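Long-range contact in endoglucanase, family GH5 (Zobellia galactanivorans, PDB 6GL2), which hydrolyses beta-glucan chains of the hemicellulose type, mixed-linked glucan among them, and probably has cellulase activity: residues Leu62-Thr67 with Asp86-Ile91. Sequence-based numbering, arbitrary orientation.
Sequences LRLPVT and DKVEAI
Strand 62-64 and the helical segment 86-91 run almost exactly antiparallel, at 174°, with their axes 10.6 Å apart, the return of a helix over its own strand in a beta-alpha-beta unit. Leu-64 and Ile-91 carry the centre of the contact: CG2 of Ile-91 sits against both methyls of the leucine, 3.7 Å from Leu-64 CD1 and 3.9 Å from Leu-64 CD2, the two side chains crossing at a slant. In Leu-64 the CG branch lies anti to the backbone N (chi1 178°), which sends the fork outward to the helix; its CD2 also reaches helix backbone, 3.7 Å from Val-88 O. One turn nearer the start of the helix, Val-66 and Val-88 meet tip to tip, with Val-66 CG1 3.9 Å from Val-88 CG2 and the other methyl of Val-66 almost as near. Leu-62 adds a looser touch at the other end, its CD2 4.3 Å from Ile-91 CG2. All five residues are buried, and every side-chain pair is apolar, the one polar atom touched being the carbonyl oxygen of Val-88. The strand thus packs leucines against the helix and turns Arg-63 to its other face, where Glu-148 and Glu-275 form salt bridges with it. This is the general construction of the TIM barrel, an inner ring of parallel strands sheathed by helices. Here strand 61-64 lies between strands 24-26 and 101-105, while Ile-104 of the latter touches both Leu-64 and Val-88, tying helix 82-96 to the next strand of the barrel.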
ATOM      1  N   LEU A  62       5.080  -8.769  -0.979  1.00  7.66           N
ATOM      2  CA  LEU A  62       3.661  -8.891  -1.002  1.00  7.42           C
ATOM      3  C   LEU A  62       3.037  -7.765  -0.217  1.00  6.38           C
ATOM      4  O   LEU A  62       3.303  -7.585   0.964  1.00  8.13           O
ATOM      5  CB  LEU A  62       3.187 -10.202  -0.392  1.00  8.15           C
ATOM      6  CG  LEU A  62       1.664 -10.445  -0.414  1.00  7.43           C
ATOM      7  CD1 LEU A  62       1.168 -10.673  -1.803  1.00 10.36           C
ATOM      8  CD2 LEU A  62       1.257 -11.552   0.557  1.00  9.79           C
ATOM      9  N   ARG A  63       2.151  -6.980  -0.859  1.00  7.54           N
ATOM     10  CA  ARG A  63       1.327  -6.054  -0.099  1.00  6.77           C
ATOM     11  C   ARG A  63      -0.053  -6.780   0.136  1.00  7.34           C
ATOM     12  O   ARG A  63      -0.624  -7.338  -0.801  1.00  7.78           O
ATOM     13  CB  ARG A  63       1.118  -4.697  -0.795  1.00  7.36           C
ATOM     14  CG  ARG A  63       0.253  -3.709  -0.006  1.00  7.62           C
ATOM     15  CD  ARG A  63       0.511  -2.306  -0.460  1.00  7.89           C
ATOM     16  NE  ARG A  63      -0.319  -1.266   0.169  1.00  7.92           N
ATOM     17  CZ  ARG A  63      -1.476  -0.813  -0.340  1.00  7.10           C
ATOM     18  NH1 ARG A  63      -2.015  -1.328  -1.375  1.00  8.44           N
ATOM     19  NH2 ARG A  63      -2.015   0.259   0.209  1.00  7.74           N
ATOM     20  N   LEU A  64      -0.399  -6.844   1.406  1.00  7.28           N
ATOM     21  CA  LEU A  64      -1.543  -7.582   1.935  1.00  7.13           C
ATOM     22  C   LEU A  64      -2.502  -6.558   2.516  1.00  7.01           C
ATOM     23  O   LEU A  64      -2.544  -6.280   3.728  1.00  7.30           O
ATOM     24  CB  LEU A  64      -1.016  -8.565   3.031  1.00  7.56           C
ATOM     25  CG  LEU A  64      -2.059  -9.392   3.746  1.00  9.04           C
ATOM     26  CD1 LEU A  64      -2.991 -10.058   2.734  1.00 11.06           C
ATOM     27  CD2 LEU A  64      -1.310 -10.408   4.659  1.00  9.14           C
ATOM     28  N   PRO A  65      -3.316  -5.964   1.609  1.00  6.97           N
ATOM     29  CA  PRO A  65      -4.255  -4.953   2.137  1.00  7.70           C
ATOM     30  C   PRO A  65      -5.418  -5.640   2.886  1.00  6.85           C
ATOM     31  O   PRO A  65      -5.876  -6.698   2.525  1.00  8.15           O
ATOM     32  CB  PRO A  65      -4.730  -4.330   0.819  1.00  7.70           C
ATOM     33  CG  PRO A  65      -4.597  -5.378  -0.216  1.00  7.54           C
ATOM     34  CD  PRO A  65      -3.395  -6.117   0.192  1.00  6.68           C
ATOM     35  N   VAL A  66      -5.751  -5.019   4.015  1.00  6.57           N
ATOM     36  CA  VAL A  66      -6.787  -5.658   4.842  1.00  6.68           C
ATOM     37  C   VAL A  66      -7.756  -4.565   5.233  1.00  6.88           C
ATOM     38  O   VAL A  66      -7.413  -3.489   5.737  1.00  8.04           O
ATOM     39  CB  VAL A  66      -6.175  -6.220   6.162  1.00  6.92           C
ATOM     40  CG1 VAL A  66      -7.253  -6.850   7.039  1.00  7.80           C
ATOM     41  CG2 VAL A  66      -5.088  -7.269   5.862  1.00  8.11           C
ATOM     42  N   THR A  67      -9.029  -4.872   5.073  1.00  7.58           N
ATOM     43  CA  THR A  67     -10.164  -4.043   5.555  1.00  8.16           C
ATOM     44  C   THR A  67     -10.628  -4.681   6.857  1.00  7.47           C
ATOM     45  O   THR A  67     -10.869  -5.891   6.911  1.00  8.61           O
ATOM     46  CB  THR A  67     -11.273  -3.923   4.507  1.00  9.92           C
ATOM     47  OG1 THR A  67     -10.767  -3.175   3.397  1.00  9.88           O
ATOM     48  CG2 THR A  67     -12.547  -3.244   5.112  1.00 11.65           C
ATOM     49  N   ASP A  86      -6.313 -14.278  12.577  1.00  7.75           N
ATOM     50  CA  ASP A  86      -5.727 -15.551  12.184  1.00  8.62           C
ATOM     51  C   ASP A  86      -5.565 -15.602  10.650  1.00  8.50           C
ATOM     52  O   ASP A  86      -4.548 -16.124  10.162  1.00  8.73           O
ATOM     53  CB  ASP A  86      -6.567 -16.730  12.659  1.00  9.18           C
ATOM     54  CG  ASP A  86      -6.500 -16.975  14.152  1.00 10.26           C
ATOM     55  OD1 ASP A  86      -5.726 -16.452  14.892  1.00 11.01           O
ATOM     56  OD2 ASP A  86      -7.468 -17.733  14.588  1.00 12.27           O
ATOM     57  N   LYS A  87      -6.615 -15.230   9.939  1.00  8.96           N
ATOM     58  CA  LYS A  87      -6.555 -15.218   8.475  1.00  8.77           C
ATOM     59  C   LYS A  87      -5.470 -14.309   7.909  1.00  8.54           C
ATOM     60  O   LYS A  87      -4.796 -14.684   6.953  1.00 10.25           O
ATOM     61  CB  LYS A  87      -7.896 -14.899   7.867  1.00 10.59           C
ATOM     62  CG  LYS A  87      -8.965 -15.950   8.141  1.00 12.83           C
ATOM     63  CD  LYS A  87     -10.318 -15.484   7.645  1.00 16.68           C
ATOM     64  CE  LYS A  87     -11.098 -16.661   7.108  1.00 24.59           C
ATOM     65  NZ  LYS A  87     -12.310 -16.297   6.286  1.00 25.46           N
ATOM     66  N   VAL A  88      -5.394 -13.115   8.446  1.00  8.35           N
ATOM     67  CA  VAL A  88      -4.369 -12.208   8.028  1.00  8.34           C
ATOM     68  C   VAL A  88      -2.999 -12.846   8.248  1.00  9.40           C
ATOM     69  O   VAL A  88      -2.094 -12.789   7.402  1.00  8.45           O
ATOM     70  CB  VAL A  88      -4.498 -10.838   8.712  1.00  8.59           C
ATOM     71  CG1 VAL A  88      -3.285  -9.954   8.362  1.00 10.04           C
ATOM     72  CG2 VAL A  88      -5.842 -10.199   8.432  1.00 10.03           C
ATOM     73  N   GLU A  89      -2.818 -13.379   9.477  1.00  8.70           N
ATOM     74  CA  GLU A  89      -1.523 -13.969   9.813  1.00  8.13           C
ATOM     75  C   GLU A  89      -1.160 -15.140   8.890  1.00  7.79           C
ATOM     76  O   GLU A  89      -0.003 -15.290   8.546  1.00  9.26           O
ATOM     77  CB  GLU A  89      -1.562 -14.331  11.298  1.00  8.46           C
ATOM     78  CG  GLU A  89      -0.267 -14.920  11.808  1.00  9.89           C
ATOM     79  CD  GLU A  89      -0.158 -14.992  13.349  1.00 11.24           C
ATOM     80  OE1 GLU A  89      -1.209 -15.132  13.958  1.00 11.59           O
ATOM     81  OE2 GLU A  89       1.012 -15.164  13.847  1.00 13.73           O
ATOM     82  N   ALA A  90      -2.136 -15.960   8.602  1.00  8.37           N
ATOM     83  CA  ALA A  90      -1.848 -17.060   7.743  1.00  8.12           C
ATOM     84  C   ALA A  90      -1.301 -16.618   6.381  1.00  8.81           C
ATOM     85  O   ALA A  90      -0.348 -17.216   5.883  1.00  9.42           O
ATOM     86  CB  ALA A  90      -3.086 -17.898   7.557  1.00  9.56           C
ATOM     87  N   ILE A  91      -1.946 -15.621   5.763  1.00  8.43           N
ATOM     88  CA  ILE A  91      -1.480 -15.155   4.466  1.00  8.87           C
ATOM     89  C   ILE A  91      -0.131 -14.505   4.563  1.00  9.30           C
ATOM     90  O   ILE A  91       0.773 -14.683   3.766  1.00  9.67           O
ATOM     91  CB  ILE A  91      -2.516 -14.251   3.786  1.00  8.81           C
ATOM     92  CG1 ILE A  91      -3.830 -14.930   3.602  1.00  9.21           C
ATOM     93  CG2 ILE A  91      -1.965 -13.630   2.493  1.00 10.46           C
ATOM     94  CD1 ILE A  91      -4.988 -14.029   3.265  1.00 10.95           C
TER